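Side-chain contacts in 2-hydroxyethylphosphonate dioxygenase (Streptomyces viridochromogenes, PDB 4YAR), which uses a non-heme iron(II) centre and O2 to convert 2-hydroxyethylphosphonate to hydroxymethylphosphonate and formate during bialaphos biosynthesis: residues E261-S266 / L273-T278; R312-F317 / E321-A326. The protein carries 1 engineered substitution. One frame throughout, in Å; residues are numbered along the deposited sequence.

Interaction 1 (E261-S266 / L273-T278); sequences EAALRS and LTVLRT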
loop_
_atom_site.group_PDB
_atom_site.type_symbol
_atom_site.label_atom_id
_atom_site.label_comp_id
_atom_site.label_asym_id
_atom_site.label_seq_id
_atom_site.Cartn_x
_atom_site.Cartn_y
_atom_site.Cartn_z
ATOM N N GLU A 261 -28.263 -14.286 -17.696
ATOM C CA GLU A 261 -28.667 -14.641 -16.331
ATOM C C GLU A 261 -27.836 -15.790 -15.749
ATOM O O GLU A 261 -27.418 -15.754 -14.579
ATOM C CB GLU A 261 -30.164 -14.985 -16.269
ATOM C CG GLU A 261 -31.090 -13.839 -16.712
ATOM C CD GLU A 261 -30.923 -12.570 -15.881
ATOM O OE1 GLU A 261 -31.057 -12.643 -14.638
ATOM O OE2 GLU A 261 -30.652 -11.494 -16.479
ATOM N N ALA A 262 -27.548 -16.780 -16.568
ATOM C CA ALA A 262 -26.757 -17.938 -16.098
ATOM C C ALA A 262 -25.347 -17.487 -15.751
ATOM O O ALA A 262 -24.795 -17.903 -14.740
ATOM C CB ALA A 262 -26.704 -19.002 -17.164
ATOM N N ALA A 263 -24.799 -16.599 -16.592
ATOM C CA ALA A 263 -23.453 -16.031 -16.340
ATOM C C ALA A 263 -23.330 -15.212 -15.071
ATOM O O ALA A 263 -22.289 -15.304 -14.375
ATOM C CB ALA A 263 -23.023 -15.198 -17.534
ATOM N N LEU A 264 -24.388 -14.472 -14.725
ATOM C CA LEU A 264 -24.397 -13.673 -13.511
ATOM C C LEU A 264 -24.519 -14.557 -12.280
ATOM O O LEU A 264 -24.013 -14.186 -11.266
ATOM C CB LEU A 264 -25.477 -12.540 -13.557
ATOM C CG LEU A 264 -25.318 -11.606 -14.753
ATOM C CD1 LEU A 264 -26.604 -10.798 -14.983
ATOM C CD2 LEU A 264 -24.110 -10.700 -14.517
ATOM N N ARG A 265 -25.080 -15.762 -12.410
ATOM C CA ARG A 265 -25.121 -16.713 -11.283
ATOM C C ARG A 265 -23.744 -17.361 -11.008
ATOM O O ARG A 265 -23.413 -17.673 -9.877
ATOM C CB ARG A 265 -26.162 -17.820 -11.530
ATOM C CG ARG A 265 -27.633 -17.364 -11.596
ATOM C CD ARG A 265 -28.636 -18.536 -11.579
ATOM N NE ARG A 265 -28.747 -19.219 -12.880
ATOM C CZ ARG A 265 -29.554 -18.837 -13.874
ATOM N NH1 ARG A 265 -30.292 -17.758 -13.740
ATOM N NH2 ARG A 265 -29.590 -19.504 -15.034
ATOM N N SER A 266 -22.948 -17.549 -12.046
ATOM C CA SER A 266 -21.637 -18.180 -11.923
ATOM C C SER A 266 -20.657 -17.509 -12.872
ATOM O O SER A 266 -20.236 -18.062 -13.885
ATOM C CB SER A 266 -21.820 -19.668 -12.211
ATOM O OG SER A 266 -22.890 -20.150 -11.402
ATOM N N LEU A 273 -17.605 -16.720 -17.812
ATOM C CA LEU A 273 -16.538 -15.841 -18.232
ATOM C C LEU A 273 -16.696 -15.470 -19.733
ATOM O O LEU A 273 -16.632 -14.289 -20.074
ATOM C CB LEU A 273 -15.218 -16.534 -17.918
ATOM C CG LEU A 273 -14.082 -15.537 -18.069
ATOM C CD1 LEU A 273 -13.163 -15.652 -16.857
ATOM C CD2 LEU A 273 -13.358 -15.853 -19.367
ATOM N N THR A 274 -17.061 -16.431 -20.585
ATOM C CA THR A 274 -17.209 -16.119 -22.021
ATOM C C THR A 274 -18.347 -15.155 -22.364
ATOM O O THR A 274 -18.148 -14.269 -23.224
ATOM C CB THR A 274 -17.398 -17.373 -22.876
ATOM O OG1 THR A 274 -18.666 -17.952 -22.550
ATOM C CG2 THR A 274 -16.264 -18.342 -22.584
ATOM N N VAL A 275 -19.479 -15.290 -21.660
ATOM C CA VAL A 275 -20.632 -14.391 -21.825
ATOM C C VAL A 275 -20.217 -12.956 -21.384
ATOM O O VAL A 275 -20.473 -11.993 -22.078
ATOM C CB VAL A 275 -21.848 -14.838 -20.993
ATOM C CG1 VAL A 275 -22.917 -13.775 -20.892
ATOM C CG2 VAL A 275 -22.493 -16.106 -21.582
ATOM N N LEU A 276 -19.616 -12.843 -20.201
ATOM C CA LEU A 276 -19.258 -11.516 -19.686
ATOM C C LEU A 276 -18.209 -10.818 -20.539
ATOM O O LEU A 276 -18.270 -9.611 -20.720
ATOM C CB LEU A 276 -18.864 -11.581 -18.240
ATOM C CG LEU A 276 -20.002 -12.093 -17.354
ATOM C CD1 LEU A 276 -19.493 -12.253 -15.946
ATOM C CD2 LEU A 276 -21.247 -11.176 -17.343
ATOM N N ARG A 277 -17.296 -11.600 -21.087
ATOM C CA ARG A 277 -16.279 -11.073 -21.949
ATOM C C ARG A 277 -16.876 -10.575 -23.256
ATOM O O ARG A 277 -16.484 -9.535 -23.741
ATOM C CB ARG A 277 -15.202 -12.080 -22.251
ATOM C CG ARG A 277 -14.001 -11.416 -22.919
ATOM C CD ARG A 277 -12.740 -12.208 -22.626
ATOM N NE ARG A 277 -11.545 -11.490 -23.029
ATOM C CZ ARG A 277 -10.402 -12.086 -23.379
ATOM N NH1 ARG A 277 -10.280 -13.427 -23.375
ATOM N NH2 ARG A 277 -9.382 -11.327 -23.758
ATOM N N THR A 278 -17.815 -11.330 -23.801
ATOM C CA THR A 278 -18.475 -10.981 -25.040
ATOM C C THR A 278 -19.311 -9.687 -24.831
ATOM O O THR A 278 -19.280 -8.768 -25.667
ATOM C CB THR A 278 -19.413 -12.084 -25.447
ATOM O OG1 THR A 278 -18.648 -13.255 -25.753
ATOM C CG2 THR A 278 -20.182 -11.621 -26.634
#
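Ala263 and Val275 bring two helix segments together, 261-265 and 273-278, whose axes approach to 8.9 Å and whose N-to-C directions lie 115° apart, well away from either parallel or antiparallel. The methyl of Ala263 points toward the second helix and settles on the branched head of Val275. Ala263 CB lies 3.6 Å from Val275 CG1 and 3.7 Å from Val275 CB, with Val275 CG2 farther back. Val275 holds CG1 anti to its backbone N (chi1 167°), and this branch makes the nearest approach to the alanine. The same methyl also meets the branch point of the next residue, Leu276, with Ala263 CB 4.3 Å from Leu276 CG. Next to Ala263 in sequence, Leu264 meets Leu276 through one methyl each, Leu264 CD2 to Leu276 CD2 at 4.1 Å, the two side chains crossing at a slant. Leu264 also leans on Ala231 and Leu235 of helix 231-241, and Leu276 on Pro267, which links the contact to that helix and to the loop between the two segments. All the side-chain contacts here are aliphatic; with no polar pairing to set direction, the fit rests on shape and on burial of apolar surface within the second cro/C1-type HTH region.

Interaction 2 (R312-F317 / E321-A326); sequences RSRRTF and EAASMA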
loop_
_atom_site.group_PDB
_atom_site.type_symbol
_atom_site.label_atom_id
_atom_site.label_comp_id
_atom_site.label_asym_id
_atom_site.label_seq_id
_atom_site.Cartn_x
_atom_site.Cartn_y
_atom_site.Cartn_z
ATOM N N ARG A 312 6.716 -23.528 8.110
ATOM C CA ARG A 312 6.328 -24.479 7.036
ATOM C C ARG A 312 6.490 -23.836 5.690
ATOM O O ARG A 312 6.733 -24.504 4.716
ATOM C CB ARG A 312 4.889 -24.886 7.135
ATOM C CG ARG A 312 4.613 -25.968 8.146
ATOM C CD ARG A 312 3.154 -26.330 8.071
ATOM N NE ARG A 312 2.744 -26.672 9.412
ATOM C CZ ARG A 312 2.010 -25.927 10.232
ATOM N NH1 ARG A 312 1.485 -24.756 9.867
ATOM N NH2 ARG A 312 1.759 -26.405 11.447
ATOM N N SER A 313 6.362 -22.495 5.651
ATOM C CA SER A 313 6.514 -21.733 4.411
ATOM C C SER A 313 7.956 -21.582 3.963
ATOM O O SER A 313 8.237 -21.078 2.886
ATOM C CB SER A 313 5.839 -20.397 4.570
ATOM O OG SER A 313 6.694 -19.492 5.210
ATOM N N ARG A 314 8.933 -21.989 4.758
ATOM C CA ARG A 314 10.293 -21.639 4.420
ATOM C C ARG A 314 10.719 -22.059 3.044
ATOM O O ARG A 314 10.373 -23.139 2.603
ATOM C CB ARG A 314 11.285 -22.271 5.390
ATOM C CG ARG A 314 11.556 -21.399 6.594
ATOM C CD ARG A 314 12.541 -22.186 7.477
ATOM N NE ARG A 314 11.840 -23.200 8.245
ATOM C CZ ARG A 314 12.440 -24.228 8.856
ATOM N NH1 ARG A 314 13.757 -24.408 8.748
ATOM N NH2 ARG A 314 11.712 -25.081 9.573
ATOM N N ARG A 315 11.470 -21.211 2.381
ATOM C CA ARG A 315 12.003 -21.513 1.044
ATOM C C ARG A 315 13.251 -20.761 0.732
ATOM O O ARG A 315 13.503 -19.675 1.261
ATOM C CB ARG A 315 10.981 -21.299 -0.095
ATOM C CG ARG A 315 10.641 -19.814 -0.409
ATOM C CD ARG A 315 9.373 -19.469 0.329
ATOM N NE ARG A 315 8.983 -18.047 0.272
ATOM C CZ ARG A 315 8.100 -17.500 1.117
ATOM N NH1 ARG A 315 7.548 -18.199 2.118
ATOM N NH2 ARG A 315 7.848 -16.222 1.023
ATOM N N THR A 316 14.052 -21.312 -0.187
ATOM C CA THR A 316 15.133 -20.536 -0.776
ATOM C C THR A 316 14.594 -19.541 -1.801
ATOM O O THR A 316 13.744 -19.892 -2.563
ATOM C CB THR A 316 16.167 -21.465 -1.430
ATOM O OG1 THR A 316 16.619 -22.365 -0.436
ATOM C CG2 THR A 316 17.393 -20.696 -1.958
ATOM N N PHE A 317 15.031 -18.292 -1.695
ATOM C CA PHE A 317 14.712 -17.200 -2.598
ATOM C C PHE A 317 16.015 -16.551 -3.026
ATOM O O PHE A 317 16.587 -15.688 -2.345
ATOM C CB PHE A 317 13.748 -16.199 -1.928
ATOM C CG PHE A 317 13.341 -15.082 -2.844
ATOM C CD1 PHE A 317 12.657 -15.358 -4.014
ATOM C CD2 PHE A 317 13.654 -13.784 -2.546
ATOM C CE1 PHE A 317 12.317 -14.365 -4.901
ATOM C CE2 PHE A 317 13.289 -12.769 -3.428
ATOM C CZ PHE A 317 12.670 -13.060 -4.586
ATOM N N GLU A 321 17.101 -17.062 2.506
ATOM C CA GLU A 321 16.015 -17.927 2.960
ATOM C C GLU A 321 14.814 -17.036 3.356
ATOM O O GLU A 321 15.007 -16.015 3.962
ATOM C CB GLU A 321 16.454 -18.882 4.062
ATOM C CG GLU A 321 15.578 -20.151 4.149
ATOM C CD GLU A 321 15.898 -21.094 5.312
ATOM O OE1 GLU A 321 15.150 -22.062 5.514
ATOM O OE2 GLU A 321 16.889 -20.887 6.023
ATOM N N ALA A 322 13.628 -17.404 2.897
ATOM C CA ALA A 322 12.427 -16.531 3.101
ATOM C C ALA A 322 11.361 -17.282 3.825
ATOM O O ALA A 322 11.191 -18.462 3.634
ATOM C CB ALA A 322 11.934 -15.985 1.764
ATOM N N ALA A 323 10.587 -16.598 4.691
ATOM C CA ALA A 323 9.401 -17.191 5.230
ATOM C C ALA A 323 8.290 -16.106 5.213
ATOM O O ALA A 323 8.583 -14.906 5.328
ATOM C CB ALA A 323 9.660 -17.592 6.670
ATOM N N SER A 324 7.059 -16.559 5.069
ATOM C CA SER A 324 5.923 -15.662 4.946
ATOM C C SER A 324 5.363 -15.138 6.212
ATOM O O SER A 324 5.192 -15.863 7.169
ATOM C CB SER A 324 4.774 -16.378 4.214
ATOM O OG SER A 324 5.209 -16.928 2.960
ATOM N N MET A 325 5.050 -13.845 6.204
ATOM C CA MET A 325 4.187 -13.270 7.224
ATOM C C MET A 325 2.776 -13.362 6.708
ATOM O O MET A 325 2.544 -13.871 5.584
ATOM C CB MET A 325 4.496 -11.804 7.533
ATOM C CG MET A 325 5.875 -11.566 7.947
ATOM S SD MET A 325 5.976 -9.825 8.452
ATOM C CE MET A 325 7.798 -9.815 8.707
ATOM N N ALA A 326 1.819 -13.028 7.568
ATOM C CA ALA A 326 0.432 -12.986 7.161
ATOM C C ALA A 326 0.161 -12.182 5.875
ATOM O O ALA A 326 0.785 -11.135 5.617
ATOM C CB ALA A 326 -0.387 -12.500 8.299
#
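This is a beta-hairpin contact at the margin of a sheet: strand 315-317 is its outermost strand within this chain and pairs antiparallel with strand 320-324, which in turn bonds to strand 335-343. Arg315 and Ala322 form the hydrogen-bonded pair, with Arg315 N to Ala322 O at 3.0 Å and Ala322 N to Arg315 O at 2.8 Å. The neighbouring pair, Thr316 and Glu321, is non-hydrogen-bonded. Just before the first strand, Ser313 OG accepts the N-H of Ser324 at 3.0 Å in a nearly straight bond (173°), and the same hydroxyl also bonds to Ser310 O. Arg315 bends at chi2 (-97°), and its guanidinium lies with one face over the Ala322-Ala323 peptide. From there Arg315 NH1 reaches Ser324 OG at 2.8 Å, the partner tilted 21° from the guanidinium plane, and Ser313 O at 3.1 Å, close to that plane but approached from above the carbonyl plane. NH2 adds a weak bond to the same Ser324 OG. Phe317 CB packs 4.1 Å from Ala322 CB. Paired backbones reinforced by the Ser313, Arg315 and Ser324 side chains make this a beta hairpin closing one edge of an antiparallel sheet.

Interaction 1 comes first along the chain and is complete before interaction 2 begins. Their centres lie 38 Å apart and their nearest atoms about 27 Å, so they do not touch and share no helix or strand. Interaction 1 joins helices 257-265 and 270-283 within the second HTH cro/C1-type region, far from the chain's centre; interaction 2 closes the 315-324 hairpin at one edge of the seven-stranded antiparallel sheet, after helix 307-312. The pair thus samples both architectures of the enzyme, an all-helical unit and a beta-rich one, held by different means: apolar side chains in one, strand pairing with polar side chains in the other. Both lie away from the annotated metal and substrate sites.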